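Local coordinates for 3,4-dihydroxy-2-butanone 4-phosphate synthase (PDB 6MNZ), which probably converts D-ribulose 5-phosphate to formate and 3,4-dihydroxy-2-butanone 4-phosphate in riboflavin biosynthesis, using magnesium or manganese, at residues 135-140 with 194-199; 198-203 with 327-332; 8-13 with 151-156; 22-27 with 319-324. One frame throughout, in Å; residues are numbered along the deposited sequence.

Interaction 1. Residues 135-140 with 194-199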
loop_
_atom_site.group_PDB
_atom_site.type_symbol
_atom_site.label_atom_id
_atom_site.label_comp_id
_atom_site.label_asym_id
_atom_site.label_seq_id
_atom_site.Cartn_x
_atom_site.Cartn_y
_atom_site.Cartn_z
ATOM N N GLY A 135 2.553 7.408 -15.476
ATOM C CA GLY A 135 1.574 7.379 -16.540
ATOM C C GLY A 135 0.763 8.641 -16.697
ATOM O O GLY A 135 -0.154 8.682 -17.522
ATOM N N GLY A 136 1.036 9.660 -15.888
ATOM C CA GLY A 136 0.326 10.914 -16.033
ATOM C C GLY A 136 -1.120 10.784 -15.598
ATOM O O GLY A 136 -1.461 10.018 -14.691
ATOM N N VAL A 137 -1.998 11.434 -16.355
ATOM C CA VAL A 137 -3.404 11.570 -15.994
ATOM C C VAL A 137 -4.117 10.236 -16.192
ATOM O O VAL A 137 -5.306 10.103 -15.886
ATOM C CB VAL A 137 -4.058 12.692 -16.823
ATOM C CG1 VAL A 137 -5.540 12.754 -16.586
ATOM C CG2 VAL A 137 -3.432 14.031 -16.488
ATOM N N LEU A 138 -3.378 9.212 -16.624
ATOM C CA LEU A 138 -3.976 7.887 -16.754
ATOM C C LEU A 138 -4.390 7.320 -15.402
ATOM O O LEU A 138 -5.240 6.423 -15.349
ATOM C CB LEU A 138 -3.003 6.930 -17.437
ATOM C CG LEU A 138 -2.656 7.236 -18.892
ATOM C CD1 LEU A 138 -1.546 6.305 -19.354
ATOM C CD2 LEU A 138 -3.882 7.112 -19.782
ATOM N N HIS A 139 -3.648 7.652 -14.346
ATOM C CA HIS A 139 -3.791 6.985 -13.058
ATOM C C HIS A 139 -4.178 7.935 -11.939
ATOM O O HIS A 139 -5.197 7.717 -11.274
ATOM C CB HIS A 139 -2.482 6.261 -12.709
ATOM C CG HIS A 139 -1.933 5.438 -13.832
ATOM N ND1 HIS A 139 -2.627 4.382 -14.383
ATOM C CD2 HIS A 139 -0.824 5.596 -14.592
ATOM C CE1 HIS A 139 -1.956 3.911 -15.420
ATOM N NE2 HIS A 139 -0.836 4.601 -15.539
ATOM N N ARG A 140 -3.422 9.012 -11.740
ATOM C CA ARG A 140 -3.824 10.097 -10.855
ATOM C C ARG A 140 -4.387 11.237 -11.692
ATOM O O ARG A 140 -3.661 11.842 -12.490
ATOM C CB ARG A 140 -2.649 10.585 -10.008
ATOM C CG ARG A 140 -3.076 11.403 -8.803
ATOM C CD ARG A 140 -1.894 12.095 -8.140
ATOM N NE ARG A 140 -1.913 13.538 -8.366
ATOM C CZ ARG A 140 -1.537 14.449 -7.472
ATOM N NH1 ARG A 140 -0.916 14.070 -6.363
ATOM N NH2 ARG A 140 -1.525 15.731 -7.814
ATOM N N ASP A 194 -11.973 15.343 -19.104
ATOM C CA ASP A 194 -12.005 15.511 -20.552
ATOM C C ASP A 194 -10.644 15.233 -21.175
ATOM O O ASP A 194 -10.566 14.803 -22.331
ATOM C CB ASP A 194 -12.469 16.924 -20.910
ATOM C CG ASP A 194 -13.974 17.087 -20.805
ATOM O OD1 ASP A 194 -14.597 16.353 -20.011
ATOM O OD2 ASP A 194 -14.524 17.989 -21.471
ATOM N N LEU A 195 -9.562 15.472 -20.430
ATOM C CA LEU A 195 -8.235 15.104 -20.909
ATOM C C LEU A 195 -7.981 13.607 -20.774
ATOM O O LEU A 195 -7.315 13.012 -21.629
ATOM C CB LEU A 195 -7.167 15.894 -20.153
ATOM C CG LEU A 195 -5.746 15.782 -20.710
ATOM C CD1 LEU A 195 -5.666 16.347 -22.121
ATOM C CD2 LEU A 195 -4.757 16.487 -19.791
ATOM N N ILE A 196 -8.440 12.995 -19.677
ATOM C CA ILE A 196 -8.404 11.538 -19.567
ATOM C C ILE A 196 -8.994 10.909 -20.822
ATOM O O ILE A 196 -8.373 10.060 -21.473
ATOM C CB ILE A 196 -9.156 11.069 -18.309
ATOM C CG1 ILE A 196 -8.384 11.461 -17.053
ATOM C CG2 ILE A 196 -9.352 9.558 -18.346
ATOM C CD1 ILE A 196 -9.151 11.286 -15.770
ATOM N N HIS A 197 -10.231 11.285 -21.147
ATOM C CA HIS A 197 -10.932 10.643 -22.251
ATOM C C HIS A 197 -10.248 10.916 -23.582
ATOM O O HIS A 197 -10.143 10.013 -24.418
ATOM C CB HIS A 197 -12.381 11.124 -22.288
ATOM C CG HIS A 197 -13.219 10.438 -23.319
ATOM N ND1 HIS A 197 -13.489 9.086 -23.281
ATOM C CD2 HIS A 197 -13.863 10.919 -24.407
ATOM C CE1 HIS A 197 -14.236 8.760 -24.321
ATOM N NE2 HIS A 197 -14.508 9.860 -24.999
ATOM N N TYR A 198 -9.653 12.099 -23.741
ATOM C CA TYR A 198 -8.899 12.383 -24.956
ATOM C C TYR A 198 -7.734 11.414 -25.110
ATOM O O TYR A 198 -7.563 10.791 -26.165
ATOM C CB TYR A 198 -8.400 13.828 -24.938
ATOM C CG TYR A 198 -7.633 14.216 -26.178
ATOM C CD1 TYR A 198 -8.273 14.813 -27.255
ATOM C CD2 TYR A 198 -6.259 14.041 -26.250
ATOM C CE1 TYR A 198 -7.586 15.120 -28.411
ATOM C CE2 TYR A 198 -5.561 14.349 -27.399
ATOM C CZ TYR A 198 -6.233 14.875 -28.482
ATOM O OH TYR A 198 -5.551 15.161 -29.640
ATOM N N ARG A 199 -6.910 11.286 -24.068
ATOM C CA ARG A 199 -5.765 10.385 -24.130
ATOM C C ARG A 199 -6.203 8.959 -24.433
ATOM O O ARG A 199 -5.505 8.225 -25.144
ATOM C CB ARG A 199 -4.988 10.433 -22.814
ATOM C CG ARG A 199 -4.272 11.750 -22.558
ATOM C CD ARG A 199 -3.142 11.585 -21.551
ATOM N NE ARG A 199 -2.146 10.616 -22.000
ATOM C CZ ARG A 199 -1.091 10.237 -21.287
ATOM N NH1 ARG A 199 -0.906 10.713 -20.062
ATOM N NH2 ARG A 199 -0.295 9.279 -21.746
#
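Arg199 reaches from its helix to the loop 135-140 and makes the polar part of the contact. Its NH1 gives a weak hydrogen bond to Gly135 O, 3.3 Å away, with an N-H...O angle of only 125°. The oxygen lies oblique to the guanidinium plane. Stronger partners hold the group: Asp149 forms a salt bridge with NH1, and Glu203 forms one with NE. Asp149 OD2 also accepts a hydrogen bond from Val137 N, so one carboxylate oxygen ties the loop to the arginine. The Arg199 chain bends at its third torsion (chi3 59°), which turns the guanidinium across the end of Leu138. Leu138 lies over one face of the group, with Leu138 CG 4.1 Å from Arg199 CZ and offset toward the rim. The two side chains run at about a right angle.

The loop carries a short 3-10 turn at 137-138 between strand 127-131 and helix 143-153. It holds Arg140, which is predicted to bind D-ribulose 5-phosphate. The contact joins this loop to helix 192-202 in the buried middle of the chain, where Val137 and Ile196 have their CA atoms 6.1 Å apart.

The apolar contact proper is made by Val137, which points toward the helix and fits against Leu195 and Ile196. Its CG1 is anti to the backbone N (chi1 174°) and lies on the Ile196 side, with Val137 CG1 4.0 Å from Ile196 CD1. The other branch faces Leu195, with Val137 CG2 4.3 Å from Leu195 CD2. Glu145 and Ala146 of helix 143-153 also touch Val137.

Interaction 2. Residues 198-203 with 327-332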
loop_
_atom_site.group_PDB
_atom_site.type_symbol
_atom_site.label_atom_id
_atom_site.label_comp_id
_atom_site.label_asym_id
_atom_site.label_seq_id
_atom_site.Cartn_x
_atom_site.Cartn_y
_atom_site.Cartn_z
ATOM N N TYR A 198 -9.653 12.099 -23.741
ATOM C CA TYR A 198 -8.899 12.383 -24.956
ATOM C C TYR A 198 -7.734 11.414 -25.110
ATOM O O TYR A 198 -7.563 10.791 -26.165
ATOM C CB TYR A 198 -8.400 13.828 -24.938
ATOM C CG TYR A 198 -7.633 14.216 -26.178
ATOM C CD1 TYR A 198 -8.273 14.813 -27.255
ATOM C CD2 TYR A 198 -6.259 14.041 -26.250
ATOM C CE1 TYR A 198 -7.586 15.120 -28.411
ATOM C CE2 TYR A 198 -5.561 14.349 -27.399
ATOM C CZ TYR A 198 -6.233 14.875 -28.482
ATOM O OH TYR A 198 -5.551 15.161 -29.640
ATOM N N ARG A 199 -6.910 11.286 -24.068
ATOM C CA ARG A 199 -5.765 10.385 -24.130
ATOM C C ARG A 199 -6.203 8.959 -24.433
ATOM O O ARG A 199 -5.505 8.225 -25.144
ATOM C CB ARG A 199 -4.988 10.433 -22.814
ATOM C CG ARG A 199 -4.272 11.750 -22.558
ATOM C CD ARG A 199 -3.142 11.585 -21.551
ATOM N NE ARG A 199 -2.146 10.616 -22.000
ATOM C CZ ARG A 199 -1.091 10.237 -21.287
ATOM N NH1 ARG A 199 -0.906 10.713 -20.062
ATOM N NH2 ARG A 199 -0.295 9.279 -21.746
ATOM N N MET A 200 -7.315 8.523 -23.840
ATOM C CA MET A 200 -7.807 7.175 -24.091
ATOM C C MET A 200 -8.307 7.001 -25.519
ATOM O O MET A 200 -8.316 5.874 -26.024
ATOM C CB MET A 200 -8.922 6.832 -23.104
ATOM C CG MET A 200 -8.476 6.786 -21.653
ATOM S SD MET A 200 -7.176 5.576 -21.333
ATOM C CE MET A 200 -7.575 5.081 -19.657
ATOM N N THR A 201 -8.667 8.089 -26.199
ATOM C CA THR A 201 -9.248 7.983 -27.531
ATOM C C THR A 201 -8.213 8.131 -28.636
ATOM O O THR A 201 -8.459 7.690 -29.764
ATOM C CB THR A 201 -10.339 9.041 -27.727
ATOM O OG1 THR A 201 -9.765 10.350 -27.626
ATOM C CG2 THR A 201 -11.435 8.884 -26.683
ATOM N N ASN A 202 -7.100 8.816 -28.364
ATOM C CA ASN A 202 -6.131 9.169 -29.395
ATOM C C ASN A 202 -4.750 8.589 -29.107
ATOM O O ASN A 202 -3.765 9.006 -29.726
ATOM C CB ASN A 202 -6.045 10.689 -29.542
ATOM C CG ASN A 202 -7.374 11.310 -29.923
ATOM O OD1 ASN A 202 -8.072 11.874 -29.081
ATOM N ND2 ASN A 202 -7.693 11.275 -31.212
ATOM N N GLU A 203 -4.659 7.625 -28.193
ATOM C CA GLU A 203 -3.400 6.967 -27.873
ATOM C C GLU A 203 -3.658 5.492 -27.606
ATOM O O GLU A 203 -4.634 5.136 -26.937
ATOM C CB GLU A 203 -2.727 7.607 -26.649
ATOM C CG GLU A 203 -2.533 9.118 -26.740
ATOM C CD GLU A 203 -2.000 9.718 -25.445
ATOM O OE1 GLU A 203 -1.740 8.950 -24.494
ATOM O OE2 GLU A 203 -1.918 10.962 -25.349
ATOM N N ILE A 327 -13.250 2.728 -18.226
ATOM C CA ILE A 327 -13.810 2.272 -19.490
ATOM C C ILE A 327 -12.854 2.527 -20.645
ATOM O O ILE A 327 -12.868 1.775 -21.626
ATOM C CB ILE A 327 -15.178 2.941 -19.733
ATOM C CG1 ILE A 327 -16.108 1.991 -20.498
ATOM C CG2 ILE A 327 -15.018 4.257 -20.487
ATOM C CD1 ILE A 327 -16.561 0.782 -19.692
ATOM N N GLY A 328 -11.896 3.438 -20.474
ATOM C CA GLY A 328 -10.853 3.595 -21.474
ATOM C C GLY A 328 -9.899 2.417 -21.518
ATOM O O GLY A 328 -9.539 1.940 -22.598
ATOM N N VAL A 329 -9.484 1.923 -20.350
ATOM C CA VAL A 329 -8.716 0.682 -20.303
ATOM C C VAL A 329 -9.573 -0.480 -20.785
ATOM O O VAL A 329 -9.181 -1.229 -21.688
ATOM C CB VAL A 329 -8.178 0.435 -18.882
ATOM C CG1 VAL A 329 -7.560 -0.957 -18.768
ATOM C CG2 VAL A 329 -7.156 1.498 -18.516
ATOM N N GLY A 330 -10.805 -0.567 -20.285
ATOM C CA GLY A 330 -11.693 -1.634 -20.710
ATOM C C GLY A 330 -12.028 -1.580 -22.187
ATOM O O GLY A 330 -12.193 -2.623 -22.824
ATOM N N ALA A 331 -12.005 -0.384 -22.779
ATOM C CA ALA A 331 -12.384 -0.245 -24.179
ATOM C C ALA A 331 -11.236 -0.618 -25.109
ATOM O O ALA A 331 -11.453 -1.283 -26.129
ATOM C CB ALA A 331 -12.853 1.183 -24.459
ATOM N N GLN A 332 -10.003 -0.268 -24.736
ATOM C CA GLN A 332 -8.853 -0.656 -25.543
ATOM C C GLN A 332 -8.615 -2.159 -25.492
ATOM O O GLN A 332 -8.233 -2.758 -26.503
ATOM C CB GLN A 332 -7.607 0.093 -25.074
ATOM C CG GLN A 332 -7.687 1.600 -25.260
ATOM C CD GLN A 332 -6.457 2.322 -24.737
ATOM O OE1 GLN A 332 -5.340 1.807 -24.815
ATOM N NE2 GLN A 332 -6.662 3.502 -24.163
#
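Helix 198-202 and helix 327-332 run almost parallel, at 8° between their directions. Their axes come within 9.7 Å. The CA atoms of Met200 and Gly328 are 5.4 Å apart, and Gly328 has no side chain to keep the backbones further apart.

Met200 carries the contact. Its CG packs over the bare backbone, 4.0 Å from Gly328 CA. The chain then bends at its second torsion (chi2 -59°) and at the third, which takes the methyl along helix 327-332 to Val329. There Met200 CE lies 3.8 Å from Val329 CG2. Gln332 comes across the methionine at about a right angle from one turn further on. Its NE2 is 3.5 Å from Met200 SD and 3.4 Å from Met200 O. Its other amide atom, OE1, accepts a hydrogen bond from Thr205 N, just beyond the first segment.

Within segment 198-203, Glu203 OE1 takes two bonds from Arg199. Arg199 NE is 3.0 Å from Glu203 OE1 and NH2 is 3.1 Å from the same oxygen, which lies in the guanidinium plane. This side-on pair ties Arg199 on the helix to Glu203, four residues on.

Helix 192-202 lies near the end of the synthase part of the chain, and helix 320-336 in the cyclohydrolase II-like part. Their meeting is mainly apolar and buried, with the bond from Thr205 fixing the glutamine amide beside the sulfur.

Interaction 3. Residues 8-13 with 151-156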
loop_
_atom_site.group_PDB
_atom_site.type_symbol
_atom_site.label_atom_id
_atom_site.label_comp_id
_atom_site.label_asym_id
_atom_site.label_seq_id
_atom_site.Cartn_x
_atom_site.Cartn_y
_atom_site.Cartn_z
ATOM N N GLU A 8 -8.115 22.457 -28.450
ATOM C CA GLU A 8 -7.740 23.858 -28.298
ATOM C C GLU A 8 -6.872 24.062 -27.064
ATOM O O GLU A 8 -5.969 24.906 -27.067
ATOM C CB GLU A 8 -8.990 24.732 -28.214
ATOM C CG GLU A 8 -9.882 24.668 -29.440
ATOM C CD GLU A 8 -11.246 25.283 -29.196
ATOM O OE1 GLU A 8 -11.874 24.954 -28.167
ATOM O OE2 GLU A 8 -11.650 26.161 -29.987
ATOM N N LEU A 9 -7.215 23.393 -25.961
ATOM C CA LEU A 9 -6.401 23.486 -24.756
ATOM C C LEU A 9 -4.952 23.101 -25.035
ATOM O O LEU A 9 -4.026 23.815 -24.633
ATOM C CB LEU A 9 -6.990 22.597 -23.661
ATOM C CG LEU A 9 -8.471 22.823 -23.351
ATOM C CD1 LEU A 9 -8.956 21.830 -22.305
ATOM C CD2 LEU A 9 -8.715 24.251 -22.893
ATOM N N VAL A 10 -4.739 22.038 -25.813
ATOM C CA VAL A 10 -3.384 21.676 -26.214
ATOM C C VAL A 10 -2.781 22.763 -27.098
ATOM O O VAL A 10 -1.583 23.053 -27.017
ATOM C CB VAL A 10 -3.379 20.309 -26.921
ATOM C CG1 VAL A 10 -1.973 19.941 -27.363
ATOM C CG2 VAL A 10 -3.949 19.231 -26.011
ATOM N N ALA A 11 -3.605 23.402 -27.933
ATOM C CA ALA A 11 -3.072 24.348 -28.908
ATOM C C ALA A 11 -2.646 25.648 -28.238
ATOM O O ALA A 11 -1.636 26.250 -28.623
ATOM C CB ALA A 11 -4.113 24.622 -29.992
ATOM N N ASP A 12 -3.397 26.095 -27.231
ATOM C CA ASP A 12 -3.020 27.303 -26.506
ATOM C C ASP A 12 -1.745 27.089 -25.703
ATOM O O ASP A 12 -0.867 27.959 -25.678
ATOM C CB ASP A 12 -4.162 27.740 -25.592
ATOM C CG ASP A 12 -5.181 28.598 -26.311
ATOM O OD1 ASP A 12 -5.927 29.328 -25.629
ATOM O OD2 ASP A 12 -5.150 28.634 -27.559
ATOM N N ILE A 13 -1.571 25.890 -25.145
ATOM C CA ILE A 13 -0.331 25.573 -24.447
ATOM C C ILE A 13 0.841 25.619 -25.418
ATOM O O ILE A 13 1.873 26.241 -25.139
ATOM C CB ILE A 13 -0.446 24.200 -23.759
ATOM C CG1 ILE A 13 -1.432 24.269 -22.589
ATOM C CG2 ILE A 13 0.918 23.724 -23.284
ATOM C CD1 ILE A 13 -0.944 25.081 -21.397
ATOM N N ALA A 151 1.156 19.746 -21.469
ATOM C CA ALA A 151 2.351 20.286 -22.108
ATOM C C ALA A 151 2.972 19.267 -23.053
ATOM O O ALA A 151 3.503 19.629 -24.109
ATOM C CB ALA A 151 3.361 20.718 -21.048
ATOM N N ARG A 152 2.923 17.985 -22.684
ATOM C CA ARG A 152 3.439 16.943 -23.563
ATOM C C ARG A 152 2.683 16.912 -24.884
ATOM O O ARG A 152 3.296 16.846 -25.955
ATOM C CB ARG A 152 3.352 15.588 -22.862
ATOM C CG ARG A 152 3.661 14.399 -23.753
ATOM C CD ARG A 152 3.591 13.099 -22.967
ATOM N NE ARG A 152 4.698 12.976 -22.021
ATOM C CZ ARG A 152 4.591 13.132 -20.705
ATOM N NH1 ARG A 152 3.449 13.538 -20.157
ATOM N NH2 ARG A 152 5.651 12.934 -19.933
ATOM N N LEU A 153 1.363 17.102 -24.838
ATOM C CA LEU A 153 0.558 17.008 -26.049
ATOM C C LEU A 153 0.808 18.171 -26.999
ATOM O O LEU A 153 0.624 18.018 -28.211
ATOM C CB LEU A 153 -0.926 16.944 -25.691
ATOM C CG LEU A 153 -1.415 15.625 -25.092
ATOM C CD1 LEU A 153 -2.830 15.782 -24.558
ATOM C CD2 LEU A 153 -1.347 14.507 -26.120
ATOM N N ALA A 154 1.268 19.309 -26.484
ATOM C CA ALA A 154 1.807 20.376 -27.315
ATOM C C ALA A 154 3.215 20.082 -27.812
ATOM O O ALA A 154 3.900 21.009 -28.259
ATOM C CB ALA A 154 1.801 21.697 -26.541
ATOM N N GLY A 155 3.711 18.863 -27.609
ATOM C CA GLY A 155 5.034 18.505 -28.076
ATOM C C GLY A 155 6.162 19.184 -27.340
ATOM O O GLY A 155 7.308 19.122 -27.789
ATOM N N LEU A 156 5.883 19.757 -26.176
ATOM C CA LEU A 156 6.884 20.454 -25.385
ATOM C C LEU A 156 7.359 19.571 -24.236
ATOM O O LEU A 156 6.950 18.415 -24.097
ATOM C CB LEU A 156 6.316 21.774 -24.859
ATOM C CG LEU A 156 5.944 22.785 -25.945
ATOM C CD1 LEU A 156 5.162 23.950 -25.364
ATOM C CD2 LEU A 156 7.190 23.285 -26.663
#
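Helix 8-13 packs against the last turn of helix 143-153 and the loop that follows, with the CA atoms of Val10 and Ala154 5.5 Å apart. Val10 and Ile13 point toward this end, one helical turn apart.

Val10 meets it with both methyls. CG1, anti to the backbone N (chi1 179°), sits against the backbone between Leu153 and Ala154, and Val10 CG1 is 3.6 Å from Leu153 CB. CG2 lies alongside the outer part of the leucine, with Val10 CG2 3.9 Å from Leu153 CD1. The two side chains meet at about a right angle.

Ile13 uses its CG2 branch, which is likewise anti to the backbone N. Its methyl fits between two small residues: Ile13 CG2 is 3.9 Å from Ala151 CA and 3.9 Å from Ala154 CB. The Ala154 methyl also approaches the first helix, with Ala154 CB 3.7 Å from Val10 O. Leu156 CD1 approaches the backbone of the same helix, 4.0 Å from Ile13 O.

No hydrogen bond crosses between the segments. The helix end is instead shaped by a Schellman motif. Gly155, with positive phi (69°), is its C' residue; Leu156 N bonds back to Ala151 O and Gly155 N to Arg152 O. This turn brings Leu156 round to face helix 6-15.

Just past the first segment, Arg14 NH2 bonds to Ala154 O. Leu150, one turn back on helix 143-153, touches both Val10 and Ile13. On the sheet side, Ile13 rests on Val19 of strand 19-22 and on Ala36 of strand 31-36, and Leu156 also reaches Ala36.

Interaction 4. Residues 22-27 with 319-324. With SO4 (sulfate ion), chain C.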
loop_
_atom_site.group_PDB
_atom_site.type_symbol
_atom_site.label_atom_id
_atom_site.label_comp_id
_atom_site.label_asym_id
_atom_site.label_seq_id
_atom_site.Cartn_x
_atom_site.Cartn_y
_atom_site.Cartn_z
ATOM N N MET A 22 -9.871 22.187 -14.587
ATOM C CA MET A 22 -10.585 21.739 -13.403
ATOM C C MET A 22 -10.390 20.241 -13.229
ATOM O O MET A 22 -10.441 19.481 -14.201
ATOM C CB MET A 22 -12.076 22.055 -13.509
ATOM C CG MET A 22 -12.390 23.532 -13.622
ATOM S SD MET A 22 -14.164 23.862 -13.680
ATOM C CE MET A 22 -14.465 23.778 -15.441
ATOM N N ASP A 23 -10.259 19.815 -11.978
ATOM C CA ASP A 23 -10.339 18.404 -11.648
ATOM C C ASP A 23 -11.774 18.040 -11.279
ATOM O O ASP A 23 -12.687 18.868 -11.327
ATOM C CB ASP A 23 -9.376 18.074 -10.511
ATOM C CG ASP A 23 -9.826 18.650 -9.184
ATOM O OD1 ASP A 23 -10.523 19.689 -9.197
ATOM O OD2 ASP A 23 -9.718 17.924 -8.173
ATOM N N ASP A 24 -11.993 16.760 -10.994
ATOM C CA ASP A 24 -13.335 16.269 -10.713
ATOM C C ASP A 24 -13.968 17.074 -9.586
ATOM O O ASP A 24 -13.305 17.441 -8.613
ATOM C CB ASP A 24 -13.289 14.785 -10.347
ATOM C CG ASP A 24 -13.183 13.892 -11.567
ATOM O OD1 ASP A 24 -12.801 14.399 -12.640
ATOM O OD2 ASP A 24 -13.519 12.696 -11.465
ATOM N N GLU A 25 -15.259 17.374 -9.740
ATOM C CA GLU A 25 -15.945 18.209 -8.764
ATOM C C GLU A 25 -15.865 17.616 -7.364
ATOM O O GLU A 25 -16.019 18.350 -6.382
ATOM C CB GLU A 25 -17.406 18.394 -9.185
ATOM C CG GLU A 25 -18.311 19.041 -8.144
ATOM C CD GLU A 25 -19.783 18.858 -8.463
ATOM O OE1 GLU A 25 -20.493 18.220 -7.657
ATOM O OE2 GLU A 25 -20.225 19.334 -9.532
ATOM N N ASP A 26 -15.592 16.318 -7.247
ATOM C CA ASP A 26 -15.539 15.656 -5.954
ATOM C C ASP A 26 -14.120 15.325 -5.497
ATOM O O ASP A 26 -13.967 14.511 -4.579
ATOM C CB ASP A 26 -16.381 14.376 -5.993
ATOM C CG ASP A 26 -15.906 13.394 -7.051
ATOM O OD1 ASP A 26 -15.617 13.846 -8.179
ATOM O OD2 ASP A 26 -16.103 12.176 -6.852
ATOM N N ARG A 27 -13.088 15.765 -6.223
ATOM C CA ARG A 27 -11.729 15.495 -5.764
ATOM C C ARG A 27 -11.055 16.653 -5.035
ATOM O O ARG A 27 -11.138 16.730 -3.805
ATOM C CB ARG A 27 -10.861 15.088 -6.960
ATOM C CG ARG A 27 -9.439 14.699 -6.597
ATOM C CD ARG A 27 -8.605 14.437 -7.843
ATOM N NE ARG A 27 -7.187 14.276 -7.533
ATOM C CZ ARG A 27 -6.323 15.281 -7.412
ATOM N NH1 ARG A 27 -6.707 16.532 -7.635
ATOM N NH2 ARG A 27 -5.061 15.025 -7.099
ATOM N N ALA A 319 -16.541 10.364 -9.216
ATOM C CA ALA A 319 -15.157 10.083 -9.585
ATOM C C ALA A 319 -15.035 9.892 -11.097
ATOM O O ALA A 319 -14.729 8.805 -11.594
ATOM C CB ALA A 319 -14.630 8.862 -8.828
ATOM N N LEU A 320 -15.499 10.912 -11.822
ATOM C CA LEU A 320 -15.634 10.797 -13.270
ATOM C C LEU A 320 -14.300 10.487 -13.931
ATOM O O LEU A 320 -14.257 9.781 -14.945
ATOM C CB LEU A 320 -16.216 12.091 -13.837
ATOM C CG LEU A 320 -16.908 12.027 -15.199
ATOM C CD1 LEU A 320 -17.978 10.952 -15.233
ATOM C CD2 LEU A 320 -17.505 13.391 -15.531
ATOM N N SER A 321 -13.203 11.007 -13.378
ATOM C CA SER A 321 -11.879 10.598 -13.832
ATOM C C SER A 321 -11.713 9.087 -13.738
ATOM O O SER A 321 -11.299 8.435 -14.703
ATOM C CB SER A 321 -10.809 11.309 -13.006
ATOM O OG SER A 321 -10.823 12.700 -13.266
ATOM N N HIS A 322 -12.011 8.514 -12.570
ATOM C CA HIS A 322 -11.858 7.077 -12.387
ATOM C C HIS A 322 -12.769 6.278 -13.308
ATOM O O HIS A 322 -12.466 5.118 -13.605
ATOM C CB HIS A 322 -12.136 6.706 -10.931
ATOM C CG HIS A 322 -11.926 5.256 -10.627
ATOM N ND1 HIS A 322 -12.889 4.299 -10.867
ATOM C CD2 HIS A 322 -10.835 4.586 -10.185
ATOM C CE1 HIS A 322 -12.439 3.119 -10.476
ATOM N NE2 HIS A 322 -11.181 3.260 -10.100
ATOM N N GLN A 323 -13.861 6.875 -13.787
ATOM C CA GLN A 323 -14.729 6.189 -14.737
ATOM C C GLN A 323 -14.103 6.150 -16.126
ATOM O O GLN A 323 -13.991 5.079 -16.734
ATOM C CB GLN A 323 -16.096 6.871 -14.785
ATOM C CG GLN A 323 -16.921 6.710 -13.517
ATOM C CD GLN A 323 -18.281 7.375 -13.618
ATOM O OE1 GLN A 323 -18.644 7.914 -14.663
ATOM N NE2 GLN A 323 -19.055 7.309 -12.542
ATOM N N TYR A 324 -13.655 7.304 -16.626
ATOM C CA TYR A 324 -13.029 7.347 -17.942
ATOM C C TYR A 324 -11.713 6.580 -17.959
ATOM O O TYR A 324 -11.320 6.049 -19.004
ATOM C CB TYR A 324 -12.785 8.794 -18.368
ATOM C CG TYR A 324 -14.034 9.643 -18.473
ATOM C CD1 TYR A 324 -15.295 9.064 -18.490
ATOM C CD2 TYR A 324 -13.940 11.002 -18.733
ATOM C CE1 TYR A 324 -16.430 9.832 -18.654
ATOM C CE2 TYR A 324 -15.064 11.769 -18.949
ATOM C CZ TYR A 324 -16.309 11.183 -18.892
ATOM O OH TYR A 324 -17.433 11.951 -19.084
HETATM S S SO4 C . -3.020 18.187 -7.732
HETATM O O1 SO4 C . -2.269 17.488 -8.771
HETATM O O2 SO4 C . -4.383 18.420 -8.195
HETATM O O3 SO4 C . -2.374 19.465 -7.456
HETATM O O4 SO4 C . -3.065 17.392 -6.509
#
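Asp24 turns its carboxylate onto the first turn of helix 320-336 and grips Ser321 with both oxygens. Asp24 OD2 accepts from Ser321 N at 2.6 Å through its syn lone pair, in a nearly straight bond (176°). Asp24 OD1 accepts from Ser321 OG at 2.7 Å, but the hydroxyl comes from above the carboxylate plane, 53° out of it. The negative charge at the amino end of the helix probably interacts favourably with the helix dipole.

Asp26 meets the residue before the helix. Its CG stands between the backbone N and the carbonyl carbon (chi1 59°), and this aims OD2 at Ala319 N, 3.0 Å away. That bond also uses the syn lone pair.

Arg27 extends to the sulfate. Arg27 NH1 hydrogen-bonds sulfate O2 at 3.0 Å and Arg27 NH2 sulfate O4 at 3.2 Å. NH1 also gives a weak hydrogen bond to Asp23 OD2, part of a salt bridge. His143 and Thr144 hold the ion too. All three sulfate-binding residues are predicted to bind D-ribulose 5-phosphate, so the sulfate may mimic its phosphate.

The loop joins strands 19-22 and 31-36. Helix 192-202 touches both segments: Ala193 meets Asp24, and Ile196 meets Ser321 and Tyr324.

Overall arrangement
From the N terminus, helix 6-15 opens interaction 3, which closes at the end of helix 143-153. The loop after strand 19-22 opens interaction 4, which closes 292 residues later at the start of helix 320-336. Interaction 1 is nested inside that loop and crosses interaction 3. Interaction 2 begins on the helix where interaction 1 ends, follows interaction 3 in series and crosses interaction 4, as do the segments of interaction 3. Interaction 1 ties a loop to helix 192-202 and interaction 3 ties two helices, both within the synthase part. Interactions 2 and 4 bind that part to helix 320-336. Helix 192-202 serves interactions 1 and 2, and its Ile196 packs on Ser321 of interaction 4.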